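Local coordinates for Peptide/nickel transport system substrate-binding protein (Listeria monocytogenes serotype 1/2a, PDB 5KZT) that binds peptide and, as an OppA-type solute-binding protein, probably delivers it to a membrane transporter for uptake, at residues Q471-W474 with D475-K479; E481-L484 with L485-V489. One frame throughout, in Å; residues are numbered along the deposited sequence.

How the contacts relate
Both contacts lie on helix 471-487 and follow one another along it, their centres about 15 Å apart and each more than 20 Å from the centre of the chain. Each is partly buried. Contact 1 is regular helix, in which side chains one turn apart meet: a buried tryptophan and methionine lie beside an amide-carboxylate pair and an arginine. Contact 2 covers the end of the helix, where the backbone bonding widens and a lysine reaches an aspartate five residues on. The two also meet different elements: contact 1 packs on helices 336-340 and 433-436, whereas contact 2 packs on helices 453-459 and 291-299 and on strand 491-503.

Contact 1 (Q471-W474 with D475-K479); sequences QKRW and DEMVK
Met477 packs against Arg473, four residues before it on the same helix, and Trp474, three before it. Met477 CB starts 3.5 Å from Trp474 O. With CG beside the backbone N (chi1 -73°), Met477 CG comes as near to Arg473 O. The sulfur then passes the guanidinium, with Met477 SD 3.9 Å from Arg473 NH2. A bend at chi3 (-60°) brings the methyl over one guanidinium face, off toward its rim, where Met477 CE approaches Arg473 NH1 to 3.6 Å. That methyl also meets the indole obliquely, Met477 CE lying 4.1 Å from Trp474 CE3. Val478, one turn after Trp474, brings its CG2 to the pyrrole part of the indole, with Val478 CG2 3.6 Å from Trp474 NE1.

Elsewhere on the turn, Gln471 NE2 donates to Asp475 OD1 over 3.1 Å. The acceptor lies nearly in the amide plane, whereas the amide approaches on the syn side but 34° out of the carboxylate plane. The amides of residues 475 to 478 each bond to the carbonyl four residues back, the regular alpha-helical pattern.

Polar partners outside the turn are Asp329 for Gln471, Asp431 for Arg473 and Glu339 for Trp474 NE1. The Gln471 amide is thus shared between two carboxylates, and the guanidinium combines apolar contact across its face with a salt bridge through NH2 to Asp431, which should restrict its rotation.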
loop_
_atom_site.group_PDB
_atom_site.type_symbol
_atom_site.label_atom_id
_atom_site.label_comp_id
_atom_site.label_asym_id
_atom_site.label_seq_id
_atom_site.Cartn_x
_atom_site.Cartn_y
_atom_site.Cartn_z
ATOM N N GLN A 471 17.449 -9.750 -17.658
ATOM C CA GLN A 471 16.471 -10.618 -18.311
ATOM C C GLN A 471 16.274 -11.888 -17.467
ATOM O O GLN A 471 15.150 -12.337 -17.289
ATOM C CB GLN A 471 16.911 -11.012 -19.730
ATOM C CG GLN A 471 15.842 -11.758 -20.532
ATOM C CD GLN A 471 14.631 -10.878 -20.821
ATOM O OE1 GLN A 471 14.765 -9.847 -21.458
ATOM N NE2 GLN A 471 13.457 -11.273 -20.337
ATOM N N LYS A 472 17.375 -12.483 -16.986
ATOM C CA LYS A 472 17.289 -13.645 -16.082
ATOM C C LYS A 472 16.471 -13.354 -14.822
ATOM O O LYS A 472 15.685 -14.191 -14.402
ATOM C CB LYS A 472 18.677 -14.183 -15.694
ATOM C CG LYS A 472 19.349 -14.968 -16.811
ATOM C CD LYS A 472 20.310 -16.020 -16.273
ATOM C CE LYS A 472 21.013 -16.777 -17.392
ATOM N NZ LYS A 472 21.898 -15.888 -18.207
ATOM N N ARG A 473 16.656 -12.170 -14.229
ATOM C CA ARG A 473 15.869 -11.758 -13.057
ATOM C C ARG A 473 14.392 -11.739 -13.409
ATOM O O ARG A 473 13.570 -12.313 -12.696
ATOM C CB ARG A 473 16.312 -10.381 -12.555
ATOM C CG ARG A 473 15.475 -9.819 -11.414
ATOM C CD ARG A 473 16.135 -8.636 -10.727
ATOM N NE ARG A 473 15.212 -7.980 -9.795
ATOM C CZ ARG A 473 14.273 -7.081 -10.132
ATOM N NH1 ARG A 473 14.107 -6.683 -11.398
ATOM N NH2 ARG A 473 13.485 -6.570 -9.186
ATOM N N TRP A 474 14.068 -11.085 -14.523
ATOM C CA TRP A 474 12.674 -11.002 -14.972
ATOM C C TRP A 474 12.074 -12.398 -15.162
ATOM O O TRP A 474 11.019 -12.702 -14.595
ATOM C CB TRP A 474 12.565 -10.193 -16.271
ATOM C CG TRP A 474 11.179 -10.198 -16.817
ATOM C CD1 TRP A 474 10.646 -11.082 -17.717
ATOM C CD2 TRP A 474 10.140 -9.296 -16.471
ATOM N NE1 TRP A 474 9.318 -10.776 -17.950
ATOM C CE2 TRP A 474 8.987 -9.682 -17.196
ATOM C CE3 TRP A 474 10.068 -8.189 -15.621
ATOM C CZ2 TRP A 474 7.778 -8.974 -17.117
ATOM C CZ3 TRP A 474 8.857 -7.497 -15.520
ATOM C CH2 TRP A 474 7.730 -7.893 -16.269
ATOM N N ASP A 475 12.757 -13.250 -15.929
ATOM C CA ASP A 475 12.239 -14.602 -16.218
ATOM C C ASP A 475 11.946 -15.397 -14.937
ATOM O O ASP A 475 10.931 -16.090 -14.842
ATOM C CB ASP A 475 13.184 -15.404 -17.138
ATOM C CG ASP A 475 13.354 -14.769 -18.523
ATOM O OD1 ASP A 475 12.554 -13.888 -18.888
ATOM O OD2 ASP A 475 14.303 -15.143 -19.237
ATOM N N GLU A 476 12.830 -15.267 -13.954
ATOM C CA GLU A 476 12.653 -15.937 -12.676
ATOM C C GLU A 476 11.462 -15.391 -11.906
ATOM O O GLU A 476 10.690 -16.171 -11.366
ATOM C CB GLU A 476 13.937 -15.859 -11.849
ATOM C CG GLU A 476 15.096 -16.632 -12.474
ATOM C CD GLU A 476 14.922 -18.145 -12.411
ATOM O OE1 GLU A 476 15.094 -18.719 -11.314
ATOM O OE2 GLU A 476 14.641 -18.771 -13.465
ATOM N N MET A 477 11.279 -14.069 -11.907
ATOM C CA MET A 477 10.092 -13.466 -11.281
ATOM C C MET A 477 8.787 -13.992 -11.882
ATOM O O MET A 477 7.821 -14.202 -11.163
ATOM C CB MET A 477 10.151 -11.926 -11.342
ATOM C CG MET A 477 11.169 -11.331 -10.367
ATOM S SD MET A 477 11.097 -9.548 -10.129
ATOM C CE MET A 477 11.398 -8.988 -11.803
ATOM N N VAL A 478 8.762 -14.216 -13.200
ATOM C CA VAL A 478 7.590 -14.812 -13.865
ATOM C C VAL A 478 7.329 -16.193 -13.259
ATOM O O VAL A 478 6.206 -16.510 -12.846
ATOM C CB VAL A 478 7.793 -14.883 -15.398
ATOM C CG1 VAL A 478 6.671 -15.669 -16.080
ATOM C CG2 VAL A 478 7.901 -13.466 -15.972
ATOM N N LYS A 479 8.384 -16.996 -13.165
ATOM C CA LYS A 479 8.268 -18.339 -12.615
ATOM C C LYS A 479 7.779 -18.355 -11.169
ATOM O O LYS A 479 7.050 -19.265 -10.765
ATOM C CB LYS A 479 9.609 -19.074 -12.705
ATOM C CG LYS A 479 10.054 -19.378 -14.115
ATOM C CD LYS A 479 11.416 -20.063 -14.094
ATOM C CE LYS A 479 11.892 -20.392 -15.483
ATOM N NZ LYS A 479 10.897 -21.230 -16.212
#

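Contact 2 (E481-L484 with L485-V489); sequences EKIL and LTDDV
Lys482 and Asp487 form the charged interaction of this helix end, a salt bridge in which Lys482 NZ lies 2.9 Å from Asp487 OD1, which receives it on its syn lone pair. The lysine chain runs extended past Thr486, then turns at chi4 (-82°), which brings the ammonium back to the carboxylate; on the way Lys482 CG passes 4.0 Å from Thr486 CB. The other carboxylate oxygen leans on the backbone, with Asp487 OD2 3.4 Å from Ile483 CA.

Apolar contacts spread round the helix. Leu485 CD1 touches the aliphatic part of Glu481 at CG, 3.5 Å away, while Leu484 CG and Leu485 CD2 are neighbours at 4.1 Å. The Glu481 carboxylate itself is buried and is bound by Ser340, Asn320 and the backbone of Val322. On its own side, toward helix 453-459, Ile483 CG2 lies alongside the Asp488 carboxylate, whose OD2 is taken up by Asn452 and Tyr450.

The backbone bonds show the turn widening. Leu485 N still bonds to Glu481 O four residues back, but Asp487 N bonds to Lys482 O, five back, over 2.9 Å. A weak bond from Asp488 N to Ile483 O, bent to 131°, repeats that spacing. Val489 N returns to four-residue spacing with Leu485 O, and Val489 is the first residue to depart from helical backbone angles: a helix C-terminus that widens into a pi-type turn and ends at a residue in the left-handed helical conformation (phi 48°), just before strand 491-503.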
loop_
_atom_site.group_PDB
_atom_site.type_symbol
_atom_site.label_atom_id
_atom_site.label_comp_id
_atom_site.label_asym_id
_atom_site.label_seq_id
_atom_site.Cartn_x
_atom_site.Cartn_y
_atom_site.Cartn_z
ATOM N N GLU A 481 5.578 -16.636 -9.624
ATOM C CA GLU A 481 4.140 -16.535 -9.414
ATOM C C GLU A 481 3.456 -17.902 -9.508
ATOM O O GLU A 481 2.487 -18.179 -8.786
ATOM C CB GLU A 481 3.490 -15.519 -10.368
ATOM C CG GLU A 481 2.077 -15.142 -9.917
ATOM C CD GLU A 481 1.441 -14.036 -10.742
ATOM O OE1 GLU A 481 0.934 -13.077 -10.145
ATOM O OE2 GLU A 481 1.433 -14.128 -11.983
ATOM N N LYS A 482 3.949 -18.755 -10.401
ATOM C CA LYS A 482 3.420 -20.124 -10.494
ATOM C C LYS A 482 3.597 -20.922 -9.204
ATOM O O LYS A 482 2.700 -21.665 -8.795
ATOM C CB LYS A 482 4.067 -20.881 -11.637
ATOM C CG LYS A 482 3.295 -22.138 -11.995
ATOM C CD LYS A 482 4.070 -23.024 -12.956
ATOM C CE LYS A 482 3.343 -24.329 -13.180
ATOM N NZ LYS A 482 3.587 -25.337 -12.113
ATOM N N ILE A 483 4.749 -20.751 -8.573
ATOM C CA ILE A 483 5.041 -21.407 -7.299
ATOM C C ILE A 483 4.054 -20.919 -6.226
ATOM O O ILE A 483 3.437 -21.706 -5.515
ATOM C CB ILE A 483 6.496 -21.129 -6.837
ATOM C CG1 ILE A 483 7.499 -21.705 -7.839
ATOM C CG2 ILE A 483 6.740 -21.747 -5.458
ATOM C CD1 ILE A 483 8.924 -21.307 -7.581
ATOM N N LEU A 484 3.910 -19.609 -6.131
ATOM C CA LEU A 484 3.066 -18.986 -5.099
ATOM C C LEU A 484 1.595 -19.403 -5.226
ATOM O O LEU A 484 0.950 -19.740 -4.234
ATOM C CB LEU A 484 3.176 -17.463 -5.188
ATOM C CG LEU A 484 2.501 -16.631 -4.110
ATOM C CD1 LEU A 484 3.254 -16.766 -2.805
ATOM C CD2 LEU A 484 2.401 -15.161 -4.507
ATOM N N LEU A 485 1.094 -19.375 -6.459
ATOM C CA LEU A 485 -0.326 -19.523 -6.719
ATOM C C LEU A 485 -0.698 -20.953 -7.107
ATOM O O LEU A 485 -1.306 -21.650 -6.314
ATOM C CB LEU A 485 -0.778 -18.501 -7.787
ATOM C CG LEU A 485 -0.518 -17.040 -7.405
ATOM C CD1 LEU A 485 -0.990 -16.096 -8.504
ATOM C CD2 LEU A 485 -1.154 -16.665 -6.063
ATOM N N THR A 486 -0.308 -21.387 -8.301
ATOM C CA THR A 486 -0.687 -22.704 -8.792
ATOM C C THR A 486 -0.166 -23.835 -7.898
ATOM O O THR A 486 -0.933 -24.719 -7.525
ATOM C CB THR A 486 -0.234 -22.896 -10.248
ATOM O OG1 THR A 486 -0.928 -21.957 -11.078
ATOM C CG2 THR A 486 -0.517 -24.328 -10.750
ATOM N N ASP A 487 1.119 -23.787 -7.542
ATOM C CA ASP A 487 1.749 -24.877 -6.788
ATOM C C ASP A 487 1.361 -24.902 -5.296
ATOM O O ASP A 487 1.059 -25.960 -4.763
ATOM C CB ASP A 487 3.283 -24.835 -6.929
ATOM C CG ASP A 487 3.762 -24.862 -8.390
ATOM O OD1 ASP A 487 2.931 -25.149 -9.308
ATOM O OD2 ASP A 487 4.970 -24.577 -8.621
ATOM N N ASP A 488 1.409 -23.745 -4.620
ATOM C CA ASP A 488 1.244 -23.677 -3.156
ATOM C C ASP A 488 -0.086 -23.107 -2.677
ATOM O O ASP A 488 -0.448 -23.291 -1.526
ATOM C CB ASP A 488 2.382 -22.858 -2.530
ATOM C CG ASP A 488 3.738 -23.543 -2.638
ATOM O OD1 ASP A 488 3.814 -24.675 -3.136
ATOM O OD2 ASP A 488 4.763 -22.964 -2.227
ATOM N N VAL A 489 -0.817 -22.405 -3.531
ATOM C CA VAL A 489 -2.047 -21.726 -3.086
ATOM C C VAL A 489 -1.797 -20.918 -1.787
ATOM O O VAL A 489 -2.548 -21.023 -0.810
ATOM C CB VAL A 489 -3.219 -22.725 -2.878
ATOM C CG1 VAL A 489 -4.552 -21.999 -2.983
ATOM C CG2 VAL A 489 -3.177 -23.879 -3.879
#